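(R)-specific enoyl-CoA hydratase (Pseudomonas aeruginosa, PDB 5CPG) probably catalyses the stereospecific, reversible hydration of trans-2-enoyl-CoA to (R)-3-hydroxyacyl-CoA, as a hotdog-fold hydratase of the MaoC family. Local coordinates at residues G14-Y19 / E102-E107. Residues are numbered along the deposited sequence; the frame is centred on the assembly and turned at random.
Sequences GQKAEY and ELEVLE
The carboxylates of Glu104 and Glu102 receive Lys16 differently. Over one face of the Glu104 group stands the lysine CE, 3.5 Å from Glu104 CD and nearly along the plane normal; Gly14 CA flanks Glu104 OE2 at 3.9 Å, moderately tilted from the plane, and Arg119 bridges at OE1. Glu102 is met obliquely: Lys16 NZ lies well out of its carboxylate plane, 3.4 Å from Glu102 OE2, in a salt bridge whose hydrogen bond is weak. The bridge from Lys16 NZ to Glu104 OE1 is long (3.8 Å). An extended lysine chain, CG anti to the carbonyl carbon (chi1 -65°), runs alongside Glu104, the two CG atoms 3.7 Å apart.

Beneath this network the backbones run antiparallel. In the hydrogen-bonded pair, Leu103 N reaches Ala17 O at 2.9 Å (175° at the hydrogen), while Ala17 N to Leu103 O is longer and more bent (3.2 Å, 154°). Before the strand begins, Val105 N bonds to Gln15 O and Gly14 N to Val105 O (2.8 Å). These bonds attach strand 16-22 as the hotdog sheet's outermost strand within the chain. On the opposite face, Leu103 packs on Ala70 of helix 62-73, Ala17 on Val74 and Leu75.

Those distances make Lys16 a loose electrostatic partner; Arg119, bridging OE1 of each glutamate, probably carries much of the charge balance.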
ATOM      1  N   GLY A  14       7.881 -23.290   3.853  1.00 16.28           N
ATOM      2  CA  GLY A  14       9.240 -23.069   3.386  1.00 20.08           C
ATOM      3  C   GLY A  14       9.394 -22.707   1.916  1.00 21.75           C
ATOM      4  O   GLY A  14      10.473 -22.259   1.513  1.00 21.42           O
ATOM      5  N   GLN A  15       8.354 -22.932   1.114  1.00 15.34           N
ATOM      6  CA  GLN A  15       8.326 -22.529  -0.291  1.00 19.80           C
ATOM      7  C   GLN A  15       8.513 -21.029  -0.433  1.00 17.96           C
ATOM      8  O   GLN A  15       7.866 -20.269   0.277  1.00 14.85           O
ATOM      9  CB  GLN A  15       7.012 -22.932  -0.914  1.00 17.53           C
ATOM     10  CG  GLN A  15       6.893 -22.631  -2.353  1.00 17.07           C
ATOM     11  CD  GLN A  15       5.745 -23.394  -2.957  1.00 19.69           C
ATOM     12  OE1 GLN A  15       4.999 -24.066  -2.246  1.00 22.46           O
ATOM     13  NE2 GLN A  15       5.606 -23.323  -4.280  1.00 20.66           N
ATOM     14  N   LYS A  16       9.386 -20.600  -1.345  1.00 17.93           N
ATOM     15  CA  LYS A  16       9.681 -19.171  -1.487  1.00 15.74           C
ATOM     16  C   LYS A  16       9.424 -18.681  -2.913  1.00 16.89           C
ATOM     17  O   LYS A  16       9.332 -19.477  -3.856  1.00 15.45           O
ATOM     18  CB  LYS A  16      11.137 -18.867  -1.078  1.00 24.33           C
ATOM     19  CG  LYS A  16      11.438 -19.110   0.421  1.00 21.86           C
ATOM     20  CD  LYS A  16      12.847 -18.666   0.783  1.00 34.80           C
ATOM     21  CE  LYS A  16      13.128 -18.778   2.278  1.00 46.57           C
ATOM     22  NZ  LYS A  16      14.473 -18.197   2.650  1.00 49.93           N
ATOM     23  N   ALA A  17       9.275 -17.370  -3.069  1.00 15.23           N
ATOM     24  CA  ALA A  17       9.199 -16.764  -4.397  1.00 11.52           C
ATOM     25  C   ALA A  17       9.722 -15.348  -4.268  1.00  9.79           C
ATOM     26  O   ALA A  17       9.799 -14.816  -3.160  1.00 10.41           O
ATOM     27  CB  ALA A  17       7.801 -16.765  -4.944  1.00 13.07           C
ATOM     28  N   GLU A  18      10.088 -14.751  -5.406  1.00 10.72           N
ATOM     29  CA  GLU A  18      10.632 -13.410  -5.410  1.00 13.07           C
ATOM     30  C   GLU A  18       9.940 -12.539  -6.450  1.00  9.84           C
ATOM     31  O   GLU A  18       9.345 -13.052  -7.396  1.00 16.63           O
ATOM     32  CB  GLU A  18      12.137 -13.433  -5.708  1.00 21.40           C
ATOM     33  CG  GLU A  18      12.986 -14.101  -4.643  1.00 21.85           C
ATOM     34  CD  GLU A  18      14.463 -14.145  -5.052  1.00 32.82           C
ATOM     35  OE1 GLU A  18      14.763 -13.799  -6.223  1.00 37.37           O
ATOM     36  OE2 GLU A  18      15.306 -14.509  -4.204  1.00 35.86           O
ATOM     37  N   TYR A  19      10.024 -11.222  -6.261  1.00 12.22           N
ATOM     38  CA  TYR A  19       9.280 -10.273  -7.104  1.00  9.85           C
ATOM     39  C   TYR A  19      10.091  -9.018  -7.016  1.00 12.62           C
ATOM     40  O   TYR A  19      10.370  -8.557  -5.914  1.00 10.95           O
ATOM     41  CB  TYR A  19       7.857 -10.083  -6.558  1.00 11.16           C
ATOM     42  CG  TYR A  19       6.970  -9.145  -7.350  1.00 11.69           C
ATOM     43  CD1 TYR A  19       6.427  -9.539  -8.557  1.00 15.32           C
ATOM     44  CD2 TYR A  19       6.663  -7.872  -6.860  1.00 13.74           C
ATOM     45  CE1 TYR A  19       5.602  -8.685  -9.294  1.00 14.24           C
ATOM     46  CE2 TYR A  19       5.828  -7.010  -7.577  1.00 15.13           C
ATOM     47  CZ  TYR A  19       5.313  -7.416  -8.779  1.00 17.74           C
ATOM     48  OH  TYR A  19       4.511  -6.539  -9.462  1.00 19.45           O
ATOM     49  N   GLU A 102      10.676 -10.837  -1.063  1.00 10.28           N
ATOM     50  CA  GLU A 102      10.813 -12.273  -0.829  1.00  7.93           C
ATOM     51  C   GLU A 102       9.600 -12.773  -0.055  1.00  9.00           C
ATOM     52  O   GLU A 102       9.315 -12.258   1.016  1.00 13.78           O
ATOM     53  CB  GLU A 102      12.088 -12.587  -0.054  1.00 12.72           C
ATOM     54  CG  GLU A 102      12.224 -14.116   0.104  1.00 26.07           C
ATOM     55  CD  GLU A 102      13.288 -14.575   1.094  1.00 34.89           C
ATOM     56  OE1 GLU A 102      13.329 -14.097   2.251  1.00 25.43           O
ATOM     57  OE2 GLU A 102      14.085 -15.450   0.700  1.00 50.37           O
ATOM     58  N   LEU A 103       8.911 -13.748  -0.608  1.00  7.43           N
ATOM     59  CA  LEU A 103       7.761 -14.354   0.073  1.00  9.80           C
ATOM     60  C   LEU A 103       8.203 -15.695   0.595  1.00 10.70           C
ATOM     61  O   LEU A 103       8.946 -16.400  -0.076  1.00 11.71           O
ATOM     62  CB  LEU A 103       6.576 -14.547  -0.872  1.00  8.62           C
ATOM     63  CG  LEU A 103       6.042 -13.290  -1.558  1.00  7.88           C
ATOM     64  CD1 LEU A 103       4.864 -13.682  -2.438  1.00 10.89           C
ATOM     65  CD2 LEU A 103       5.649 -12.265  -0.482  1.00  8.80           C
ATOM     66  N   GLU A 104       7.683 -16.098   1.746  1.00 10.85           N
ATOM     67  CA  GLU A 104       7.950 -17.465   2.197  1.00 11.54           C
ATOM     68  C   GLU A 104       6.725 -18.038   2.905  1.00 15.04           C
ATOM     69  O   GLU A 104       6.188 -17.378   3.782  1.00 14.08           O
ATOM     70  CB  GLU A 104       9.128 -17.493   3.164  1.00 11.08           C
ATOM     71  CG  GLU A 104       9.496 -18.942   3.569  1.00 16.12           C
ATOM     72  CD  GLU A 104      10.605 -18.991   4.629  1.00 29.52           C
ATOM     73  OE1 GLU A 104      11.321 -17.979   4.810  1.00 23.21           O
ATOM     74  OE2 GLU A 104      10.745 -20.051   5.294  1.00 26.54           O
ATOM     75  N   VAL A 105       6.315 -19.256   2.552  1.00 10.18           N
ATOM     76  CA  VAL A 105       5.170 -19.870   3.244  1.00 14.66           C
ATOM     77  C   VAL A 105       5.578 -20.276   4.673  1.00 16.71           C
ATOM     78  O   VAL A 105       6.521 -21.062   4.847  1.00 17.05           O
ATOM     79  CB  VAL A 105       4.634 -21.094   2.498  1.00  9.60           C
ATOM     80  CG1 VAL A 105       3.528 -21.753   3.345  1.00 12.72           C
ATOM     81  CG2 VAL A 105       4.131 -20.740   1.066  1.00 10.40           C
ATOM     82  N   LEU A 106       4.919 -19.712   5.695  1.00 11.05           N
ATOM     83  CA  LEU A 106       5.320 -19.984   7.085  1.00 12.76           C
ATOM     84  C   LEU A 106       4.465 -21.093   7.687  1.00 20.60           C
ATOM     85  O   LEU A 106       4.969 -21.966   8.401  1.00 17.10           O
ATOM     86  CB  LEU A 106       5.208 -18.735   7.975  1.00 11.80           C
ATOM     87  CG  LEU A 106       6.126 -17.541   7.737  1.00  8.80           C
ATOM     88  CD1 LEU A 106       5.790 -16.444   8.686  1.00 16.29           C
ATOM     89  CD2 LEU A 106       7.639 -17.957   7.908  1.00 12.62           C
ATOM     90  N   GLU A 107       3.176 -21.061   7.396  1.00 14.33           N
ATOM     91  CA  GLU A 107       2.204 -21.983   7.989  1.00 13.70           C
ATOM     92  C   GLU A 107       1.058 -22.218   7.030  1.00 16.44           C
ATOM     93  O   GLU A 107       0.611 -21.269   6.396  1.00 16.30           O
ATOM     94  CB  GLU A 107       1.635 -21.419   9.302  1.00 18.30           C
ATOM     95  CG  GLU A 107       2.671 -21.017  10.337  1.00 22.46           C
ATOM     96  CD  GLU A 107       2.103 -20.236  11.506  1.00 41.53           C
ATOM     97  OE1 GLU A 107       1.001 -20.574  11.997  1.00 41.54           O
ATOM     98  OE2 GLU A 107       2.768 -19.277  11.941  1.00 38.21           O
TER
HETATM   99  O   HOH W   1      13.486 -18.763   5.809  1.00 34.72           O